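Local coordinates for protein leukotriene A-4 hydrolase (Saccharomyces cerevisiae, PDB 2XQ0) that acts as a zinc-dependent aminopeptidase that preferentially cleaves di- and tripeptides and also has low epoxide hydrolase activity in vitro, at residues A[19-24]-A[68-73]; A[159-164]-A[315-320]; A[289-294]-A[553-558]. One frame throughout, in Å; residues are numbered along the deposited sequence.

Interaction 1 (A[19-24]-A[68-73]); sequences QSTLSN and HLDTSY
Asp70 meets Thr21 and Leu22 with both carboxylate oxygens, a fork that ties the irregular segment 19-24 to the chain at strand 66-69, an outermost strand of the large mixed sheet of the M1 N-terminal domain. One prong, OD1, takes the backbone N-H of Leu22 on its syn side, with Leu22 N and Asp70 OD1 2.8 Å apart and the bond nearly straight at 170°. The other prong receives the hydroxyl of Thr21, whose side chain crosses that of Asp70 at about a right angle. OG1 of Thr21 stands anti to the backbone N (chi1 179°), where it can donate to Asp70 and still accept from Ser23 N, forming an ST turn, and from Ser23 OG. At the other end of the contact the amide of Asn24 lies over one face of the His68 ring, the planes 14° apart and ND2 4.0 Å above the ring plane, toward its rim; ND2 bonds to Glu66 O, while His68 NE2 is engaged by the Glu66 side chain. Asn24 OD1 accepts from His68 N at 2.9 Å, the donor standing above the carbonyl plane. With an alanine here, His68 N and Glu66 O would probably each lose a partner, and the ring the amide stacked on it. Asn24 N returns a bond to His68 O, and Ser23 CA touches the same carbonyl, CA to O 3.1 Å.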
loop_
_atom_site.group_PDB
_atom_site.type_symbol
_atom_site.label_atom_id
_atom_site.label_comp_id
_atom_site.label_asym_id
_atom_site.label_seq_id
_atom_site.Cartn_x
_atom_site.Cartn_y
_atom_site.Cartn_z
ATOM N N GLN A 19 14.505 -8.976 -12.348
ATOM C CA GLN A 19 15.794 -8.275 -12.420
ATOM C C GLN A 19 16.184 -7.531 -11.134
ATOM O O GLN A 19 17.273 -6.953 -11.063
ATOM C CB GLN A 19 15.748 -7.249 -13.554
ATOM C CG GLN A 19 15.488 -7.855 -14.930
ATOM C CD GLN A 19 16.692 -8.569 -15.468
ATOM O OE1 GLN A 19 17.817 -8.106 -15.304
ATOM N NE2 GLN A 19 16.469 -9.700 -16.124
ATOM N N SER A 20 15.292 -7.523 -10.140
ATOM C CA SER A 20 15.531 -6.779 -8.899
ATOM C C SER A 20 16.138 -7.638 -7.799
ATOM O O SER A 20 16.303 -7.161 -6.677
ATOM C CB SER A 20 14.226 -6.169 -8.365
ATOM O OG SER A 20 13.703 -5.215 -9.273
ATOM N N THR A 21 16.448 -8.901 -8.094
ATOM C CA THR A 21 17.112 -9.754 -7.094
ATOM C C THR A 21 18.522 -10.112 -7.552
ATOM O O THR A 21 18.786 -10.261 -8.745
ATOM C CB THR A 21 16.328 -11.046 -6.791
ATOM O OG1 THR A 21 17.037 -11.829 -5.827
ATOM C CG2 THR A 21 16.156 -11.876 -8.028
ATOM N N LEU A 22 19.428 -10.250 -6.593
ATOM C CA LEU A 22 20.792 -10.682 -6.877
ATOM C C LEU A 22 20.910 -12.184 -6.623
ATOM O O LEU A 22 21.982 -12.771 -6.774
ATOM C CB LEU A 22 21.773 -9.921 -5.985
ATOM C CG LEU A 22 21.772 -8.405 -6.176
ATOM C CD1 LEU A 22 22.767 -7.726 -5.240
ATOM C CD2 LEU A 22 22.075 -8.061 -7.623
ATOM N N SER A 23 19.808 -12.800 -6.212
ATOM C CA SER A 23 19.819 -14.210 -5.829
ATOM C C SER A 23 19.754 -15.114 -7.061
ATOM O O SER A 23 19.371 -14.670 -8.142
ATOM C CB SER A 23 18.662 -14.528 -4.886
ATOM O OG SER A 23 17.438 -14.587 -5.595
ATOM N N ASN A 24 20.143 -16.377 -6.918
ATOM C CA ASN A 24 19.982 -17.282 -8.055
ATOM C C ASN A 24 18.799 -18.201 -7.823
ATOM O O ASN A 24 18.920 -19.424 -7.755
ATOM C CB ASN A 24 21.273 -18.028 -8.429
ATOM C CG ASN A 24 21.899 -18.797 -7.268
ATOM O OD1 ASN A 24 21.462 -18.726 -6.117
ATOM N ND2 ASN A 24 22.956 -19.532 -7.583
ATOM N N HIS A 68 23.368 -17.921 -4.054
ATOM C CA HIS A 68 23.477 -16.473 -4.039
ATOM C C HIS A 68 22.199 -15.960 -3.381
ATOM O O HIS A 68 21.096 -16.214 -3.875
ATOM C CB HIS A 68 23.525 -15.905 -5.456
ATOM C CG HIS A 68 24.770 -16.237 -6.212
ATOM N ND1 HIS A 68 24.925 -15.943 -7.548
ATOM C CD2 HIS A 68 25.917 -16.849 -5.827
ATOM C CE1 HIS A 68 26.114 -16.348 -7.955
ATOM N NE2 HIS A 68 26.735 -16.901 -6.928
ATOM N N LEU A 69 22.338 -15.246 -2.271
ATOM C CA LEU A 69 21.167 -14.650 -1.614
ATOM C C LEU A 69 21.271 -13.124 -1.573
ATOM O O LEU A 69 22.366 -12.551 -1.704
ATOM C CB LEU A 69 20.957 -15.218 -0.199
ATOM C CG LEU A 69 20.698 -16.721 0.036
ATOM C CD1 LEU A 69 20.309 -17.006 1.483
ATOM C CD2 LEU A 69 19.630 -17.259 -0.850
ATOM N N ASP A 70 20.116 -12.479 -1.399
ATOM C CA ASP A 70 20.003 -11.031 -1.304
ATOM C C ASP A 70 20.276 -10.658 0.145
ATOM O O ASP A 70 19.829 -11.352 1.037
ATOM C CB ASP A 70 18.552 -10.609 -1.604
ATOM C CG ASP A 70 18.191 -10.676 -3.081
ATOM O OD1 ASP A 70 18.834 -9.958 -3.872
ATOM O OD2 ASP A 70 17.220 -11.396 -3.442
ATOM N N THR A 71 21.000 -9.571 0.374
ATOM C CA THR A 71 21.081 -8.954 1.693
ATOM C C THR A 71 21.238 -7.479 1.450
ATOM O O THR A 71 21.651 -7.078 0.360
ATOM C CB THR A 71 22.300 -9.433 2.546
ATOM O OG1 THR A 71 23.507 -8.817 2.077
ATOM C CG2 THR A 71 22.443 -10.934 2.513
ATOM N N SER A 72 20.896 -6.680 2.459
ATOM C CA SER A 72 21.143 -5.247 2.447
ATOM C C SER A 72 21.415 -4.760 3.869
ATOM O O SER A 72 20.533 -4.798 4.735
ATOM C CB SER A 72 19.951 -4.487 1.874
ATOM O OG SER A 72 20.204 -3.097 1.977
ATOM N N TYR A 73 22.639 -4.309 4.105
ATOM C CA TYR A 73 23.061 -3.854 5.421
ATOM C C TYR A 73 22.794 -4.882 6.513
ATOM O O TYR A 73 22.376 -4.526 7.619
ATOM C CB TYR A 73 22.353 -2.553 5.785
ATOM C CG TYR A 73 22.471 -1.447 4.764
ATOM C CD1 TYR A 73 23.705 -0.903 4.428
ATOM C CD2 TYR A 73 21.338 -0.925 4.157
ATOM C CE1 TYR A 73 23.801 0.122 3.505
ATOM C CE2 TYR A 73 21.421 0.089 3.237
ATOM C CZ TYR A 73 22.650 0.612 2.914
ATOM O OH TYR A 73 22.711 1.630 1.999
#

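Interaction 2 (A[159-164]-A[315-320]); sequences DTPSVK and CSWNHF
The backbone of Thr160 to Val163 folds into a type I beta turn, closed by Val163 N to Thr160 O, and comes nearest the irregular 315-320 segment where Ser162 and Cys315 lie 4.4 Å apart between CA atoms. Here a proline is presented to a tryptophan. Pro161 sits over one face of the Trp317 indole, toward its rim, with CG 4.0 Å from the centroid of the six-membered ring in a CH-pi contact 26° off the normal. Its CD reaches the pyrrole side and lies 3.6 Å from Trp317 NE1. That nitrogen is buried but not unpartnered: it donates to a water, 3.0 Å from NE1 to the water oxygen, and the water in turn donates to Asp159 O, so the indole is bridged to the backbone just before the turn. Beside the proline, Ser162 supplies the direct polar link. With OG anti to the carbonyl carbon (chi1 -77°), the hydroxyl is directed at the 315-320 backbone and donates to Cys315 O at 2.6 Å, the donor tilted 17° from the carbonyl plane. Ser162 N is held within its own segment by Thr160 OG1, an ST turn, and that hydroxyl is also bonded to Asp18. At its edge the indole meets Phe320 CD1 in plane, and Phe320 in turn touches the bound bestatin. A turn of the N-terminal domain thus packs on the segment leading into helix 321-339, which carries the zinc ligand Glu324, as second-shell structure beside the active site of an M1 metallopeptidase.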
loop_
_atom_site.group_PDB
_atom_site.type_symbol
_atom_site.label_atom_id
_atom_site.label_comp_id
_atom_site.label_asym_id
_atom_site.label_seq_id
_atom_site.Cartn_x
_atom_site.Cartn_y
_atom_site.Cartn_z
ATOM N N ASP A 159 14.947 -12.714 -2.170
ATOM C CA ASP A 159 14.015 -11.586 -2.032
ATOM C C ASP A 159 13.355 -11.216 -3.362
ATOM O O ASP A 159 13.592 -10.132 -3.925
ATOM C CB ASP A 159 14.718 -10.359 -1.418
ATOM C CG ASP A 159 13.741 -9.270 -0.987
ATOM O OD1 ASP A 159 12.512 -9.501 -1.024
ATOM O OD2 ASP A 159 14.199 -8.169 -0.592
ATOM N N THR A 160 12.511 -12.122 -3.850
ATOM C CA THR A 160 11.749 -11.886 -5.078
ATOM C C THR A 160 10.320 -12.404 -4.888
ATOM O O THR A 160 10.098 -13.392 -4.192
ATOM C CB THR A 160 12.443 -12.536 -6.326
ATOM O OG1 THR A 160 11.503 -12.666 -7.394
ATOM C CG2 THR A 160 12.996 -13.896 -5.997
ATOM N N PRO A 161 9.337 -11.719 -5.483
ATOM C CA PRO A 161 7.972 -12.228 -5.314
ATOM C C PRO A 161 7.729 -13.520 -6.109
ATOM O O PRO A 161 6.687 -14.156 -5.925
ATOM C CB PRO A 161 7.097 -11.071 -5.793
ATOM C CG PRO A 161 7.996 -10.209 -6.647
ATOM C CD PRO A 161 9.374 -10.355 -6.046
ATOM N N SER A 162 8.695 -13.914 -6.943
ATOM C CA SER A 162 8.670 -15.218 -7.602
ATOM C C SER A 162 8.889 -16.380 -6.642
ATOM O O SER A 162 8.511 -17.508 -6.944
ATOM C CB SER A 162 9.709 -15.304 -8.732
ATOM O OG SER A 162 9.273 -14.611 -9.885
ATOM N N VAL A 163 9.502 -16.122 -5.487
ATOM C CA VAL A 163 9.754 -17.205 -4.536
ATOM C C VAL A 163 8.767 -17.151 -3.380
ATOM O O VAL A 163 8.695 -16.141 -2.697
ATOM C CB VAL A 163 11.200 -17.144 -4.006
ATOM C CG1 VAL A 163 11.441 -18.189 -2.907
ATOM C CG2 VAL A 163 12.178 -17.348 -5.161
ATOM N N LYS A 164 7.998 -18.225 -3.177
ATOM C CA LYS A 164 7.049 -18.289 -2.070
ATOM C C LYS A 164 7.298 -19.563 -1.278
ATOM O O LYS A 164 7.599 -20.610 -1.849
ATOM C CB LYS A 164 5.606 -18.264 -2.591
ATOM C CG LYS A 164 5.368 -17.172 -3.628
ATOM C CD LYS A 164 3.987 -16.555 -3.485
ATOM C CE LYS A 164 2.942 -17.368 -4.214
ATOM N NZ LYS A 164 1.631 -16.661 -4.241
ATOM N N CYS A 315 5.191 -11.939 -10.439
ATOM C CA CYS A 315 6.477 -12.616 -10.449
ATOM C C CYS A 315 7.646 -11.658 -10.285
ATOM O O CYS A 315 8.721 -12.060 -9.839
ATOM C CB CYS A 315 6.632 -13.418 -11.738
ATOM S SG CYS A 315 6.772 -12.384 -13.181
ATOM N N SER A 316 7.440 -10.398 -10.658
ATOM C CA SER A 316 8.476 -9.381 -10.536
ATOM C C SER A 316 7.819 -8.029 -10.418
ATOM O O SER A 316 6.606 -7.905 -10.579
ATOM C CB SER A 316 9.392 -9.387 -11.758
ATOM O OG SER A 316 8.851 -8.630 -12.825
ATOM N N TRP A 317 8.620 -7.002 -10.175
ATOM C CA TRP A 317 8.070 -5.664 -9.991
ATOM C C TRP A 317 7.747 -4.970 -11.324
ATOM O O TRP A 317 7.171 -3.893 -11.337
ATOM C CB TRP A 317 8.968 -4.833 -9.071
ATOM C CG TRP A 317 9.198 -5.591 -7.770
ATOM C CD1 TRP A 317 10.357 -6.183 -7.358
ATOM C CD2 TRP A 317 8.211 -5.907 -6.772
ATOM N NE1 TRP A 317 10.161 -6.829 -6.152
ATOM C CE2 TRP A 317 8.851 -6.676 -5.775
ATOM C CE3 TRP A 317 6.851 -5.603 -6.621
ATOM C CZ2 TRP A 317 8.180 -7.133 -4.635
ATOM C CZ3 TRP A 317 6.184 -6.067 -5.498
ATOM C CH2 TRP A 317 6.845 -6.814 -4.518
ATOM N N ASN A 318 8.082 -5.621 -12.436
ATOM C CA ASN A 318 7.617 -5.178 -13.755
ATOM C C ASN A 318 6.136 -5.395 -13.964
ATOM O O ASN A 318 5.542 -4.757 -14.818
ATOM C CB ASN A 318 8.330 -5.937 -14.874
ATOM C CG ASN A 318 9.728 -5.447 -15.125
ATOM O OD1 ASN A 318 10.171 -4.452 -14.553
ATOM N ND2 ASN A 318 10.419 -6.117 -16.036
ATOM N N HIS A 319 5.560 -6.330 -13.216
ATOM C CA HIS A 319 4.159 -6.738 -13.403
ATOM C C HIS A 319 3.337 -6.462 -12.137
ATOM O O HIS A 319 2.385 -7.183 -11.809
ATOM C CB HIS A 319 4.094 -8.217 -13.795
ATOM C CG HIS A 319 4.919 -8.534 -14.998
ATOM N ND1 HIS A 319 4.444 -8.380 -16.282
ATOM C CD2 HIS A 319 6.210 -8.918 -15.113
ATOM C CE1 HIS A 319 5.404 -8.682 -17.138
ATOM N NE2 HIS A 319 6.487 -9.009 -16.454
ATOM N N PHE A 320 3.745 -5.413 -11.431
ATOM C CA PHE A 320 3.131 -4.990 -10.176
ATOM C C PHE A 320 1.635 -4.711 -10.340
ATOM O O PHE A 320 0.869 -4.837 -9.382
ATOM C CB PHE A 320 3.860 -3.740 -9.679
ATOM C CG PHE A 320 3.445 -3.286 -8.304
ATOM C CD1 PHE A 320 3.384 -4.187 -7.250
ATOM C CD2 PHE A 320 3.185 -1.937 -8.055
ATOM C CE1 PHE A 320 3.026 -3.764 -5.968
ATOM C CE2 PHE A 320 2.827 -1.507 -6.783
ATOM C CZ PHE A 320 2.748 -2.434 -5.737
HETATM O O HOH W 1 12.630 -8.619 -6.178
#

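Interaction 3 (A[289-294]-A[553-558]); sequences LAHDRS and KSQNAE. Unlike the reference sequence in segment 289-294: Leu289 (reference Ile).
Ala290 and Asn556 form the close-packed part of this contact, their CA atoms 4.7 Å apart. The methyl of Ala290 points at the opposing backbone and rests against Asn556 CA at 4.0 Å, with Asn556 CB nearly as close. A little further along, Ser294 CB lies 3.4 Å from Asn556 ND2, an apolar carbon set against an amide whose N-H is used by Asn295 nearby. Both Ala290 and Asn556 are buried, and Ser508 of helix 508-519 packs against Asn556 and Ser294.

Asn556 serves two purposes here, because it is also the N-cap of helix 557-569. Its CG stands anti to the backbone N (chi1 -173°), which turns the amide along the helix start: OD1 accepts from Glu558 N at 2.8 Å, the donor tilted 15° from the carbonyl plane, while ND2 faces Ser294. The contact therefore joins the loop that precedes the zinc-binding helix 297-311 of the catalytic domain to a helix start in the C-terminal helical domain. Each segment is also braced internally, by an Asx turn in which Asp292 OD1 accepts from Ser294 N and an ST turn in which Ser554 OG accepts from Asn556 N.

The outer side is looser. His291 and Gln555 are exposed and cross at about a right angle, with ring and amide planes 23° apart; a crystal neighbour also touches His291, so this pose is less certain in solution. Gln555 NE2 comes within 3.4 Å of His291 ND1, but the angle is too poor for a hydrogen bond. Gln555 CB lies 3.7 Å from Ala290 O, and beyond CG the chain extends to bring the amide beside the imidazole. Away from this pair, a water accepts from Ala557 N at 2.9 Å and donates only weakly to Leu289 O.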
loop_
_atom_site.group_PDB
_atom_site.type_symbol
_atom_site.label_atom_id
_atom_site.label_comp_id
_atom_site.label_asym_id
_atom_site.label_seq_id
_atom_site.Cartn_x
_atom_site.Cartn_y
_atom_site.Cartn_z
ATOM N N LEU A 289 -8.908 5.541 12.082
ATOM C CA LEU A 289 -9.902 5.744 13.119
ATOM C C LEU A 289 -10.466 7.154 13.082
ATOM O O LEU A 289 -9.775 8.124 13.415
ATOM C CB LEU A 289 -9.328 5.452 14.500
ATOM C CG LEU A 289 -9.514 4.000 14.918
ATOM C CD1 LEU A 289 -8.698 3.081 14.013
ATOM C CD2 LEU A 289 -9.136 3.838 16.374
ATOM N N ALA A 290 -11.737 7.252 12.703
ATOM C CA ALA A 290 -12.404 8.533 12.570
ATOM C C ALA A 290 -13.574 8.650 13.550
ATOM O O ALA A 290 -14.203 9.704 13.662
ATOM C CB ALA A 290 -12.881 8.719 11.139
ATOM N N HIS A 291 -13.861 7.560 14.253
ATOM C CA HIS A 291 -14.939 7.527 15.249
ATOM C C HIS A 291 -16.341 7.476 14.649
ATOM O O HIS A 291 -17.325 7.504 15.381
ATOM C CB HIS A 291 -14.820 8.686 16.257
ATOM C CG HIS A 291 -13.545 8.667 17.046
ATOM N ND1 HIS A 291 -12.426 9.382 16.673
ATOM C CD2 HIS A 291 -13.203 7.994 18.169
ATOM C CE1 HIS A 291 -11.453 9.159 17.539
ATOM N NE2 HIS A 291 -11.896 8.319 18.456
ATOM N N ASP A 292 -16.432 7.381 13.328
ATOM C CA ASP A 292 -17.734 7.253 12.670
ATOM C C ASP A 292 -17.766 6.121 11.642
ATOM O O ASP A 292 -18.824 5.803 11.093
ATOM C CB ASP A 292 -18.122 8.568 11.998
ATOM C CG ASP A 292 -17.132 8.987 10.935
ATOM O OD1 ASP A 292 -16.199 8.208 10.651
ATOM O OD2 ASP A 292 -17.286 10.095 10.382
ATOM N N ARG A 293 -16.601 5.529 11.384
ATOM C CA ARG A 293 -16.454 4.436 10.421
ATOM C C ARG A 293 -16.394 4.869 8.956
ATOM O O ARG A 293 -16.799 4.114 8.074
ATOM C CB ARG A 293 -17.537 3.378 10.622
ATOM C CG ARG A 293 -17.424 2.682 11.949
ATOM C CD ARG A 293 -18.663 1.894 12.297
ATOM N NE ARG A 293 -18.497 1.204 13.571
ATOM C CZ ARG A 293 -19.493 0.650 14.253
ATOM N NH1 ARG A 293 -20.736 0.725 13.794
ATOM N NH2 ARG A 293 -19.250 0.032 15.398
ATOM N N SER A 294 -15.846 6.056 8.700
ATOM C CA SER A 294 -15.762 6.612 7.346
ATOM C C SER A 294 -14.676 6.018 6.457
ATOM O O SER A 294 -14.843 5.956 5.236
ATOM C CB SER A 294 -15.529 8.120 7.412
ATOM O OG SER A 294 -16.459 8.750 8.266
ATOM N N LYS A 553 -14.602 20.597 12.525
ATOM C CA LYS A 553 -14.633 19.808 13.754
ATOM C C LYS A 553 -14.490 18.304 13.498
ATOM O O LYS A 553 -14.525 17.501 14.433
ATOM C CB LYS A 553 -15.920 20.101 14.530
ATOM C CG LYS A 553 -15.951 21.498 15.147
ATOM C CD LYS A 553 -17.352 21.886 15.597
ATOM C CE LYS A 553 -17.318 23.066 16.567
ATOM N NZ LYS A 553 -16.577 24.245 16.031
ATOM N N SER A 554 -14.321 17.937 12.231
ATOM C CA SER A 554 -14.183 16.534 11.828
ATOM C C SER A 554 -13.005 15.825 12.482
ATOM O O SER A 554 -11.910 16.384 12.571
ATOM C CB SER A 554 -14.038 16.437 10.305
ATOM O OG SER A 554 -13.808 15.097 9.893
ATOM N N GLN A 555 -13.225 14.587 12.926
ATOM C CA GLN A 555 -12.140 13.760 13.442
ATOM C C GLN A 555 -11.568 12.832 12.367
ATOM O O GLN A 555 -10.821 11.906 12.677
ATOM C CB GLN A 555 -12.619 12.927 14.626
ATOM C CG GLN A 555 -13.478 13.684 15.605
ATOM C CD GLN A 555 -13.529 13.003 16.947
ATOM O OE1 GLN A 555 -14.605 12.773 17.502
ATOM N NE2 GLN A 555 -12.360 12.662 17.480
ATOM N N ASN A 556 -11.936 13.079 11.111
ATOM C CA ASN A 556 -11.427 12.307 9.973
ATOM C C ASN A 556 -10.192 12.973 9.400
ATOM O O ASN A 556 -10.275 14.056 8.849
ATOM C CB ASN A 556 -12.506 12.172 8.896
ATOM C CG ASN A 556 -12.098 11.229 7.754
ATOM O OD1 ASN A 556 -10.950 11.209 7.320
ATOM N ND2 ASN A 556 -13.053 10.449 7.271
ATOM N N ALA A 557 -9.041 12.324 9.532
ATOM C CA ALA A 557 -7.772 12.895 9.088
ATOM C C ALA A 557 -7.779 13.257 7.613
ATOM O O ALA A 557 -7.028 14.130 7.178
ATOM C CB ALA A 557 -6.626 11.928 9.379
ATOM N N GLU A 558 -8.605 12.563 6.838
ATOM C CA GLU A 558 -8.708 12.828 5.403
ATOM C C GLU A 558 -9.363 14.172 5.132
ATOM O O GLU A 558 -8.937 14.913 4.246
ATOM C CB GLU A 558 -9.534 11.744 4.702
ATOM C CG GLU A 558 -8.877 10.390 4.637
ATOM C CD GLU A 558 -7.987 10.250 3.428
ATOM O OE1 GLU A 558 -7.906 11.219 2.642
ATOM O OE2 GLU A 558 -7.381 9.172 3.256
HETATM O O HOH W 2 -9.312 9.698 10.674
#

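Interactions 1 and 2 are neighbours, with centres 12 Å apart, and they follow one another along the chain. They touch directly: Asp70 OD2 probably accepts from Asp159 N at 2.9 Å, and Ser20 packs on Trp317, so the edge of the N-terminal domain sheet is linked to the turn that packs on the catalytic domain. Interaction 3 lies on the opposite side of the chain's centre, about 36 Å from interaction 2 between centres, and joins the catalytic and C-terminal domains. Its segments alternate in sequence with those of interaction 2. Segments 289-294 and 315-320 flank the zinc-site helix 297-311, so the catalytic domain is contacted by both other domains near that helix's two ends.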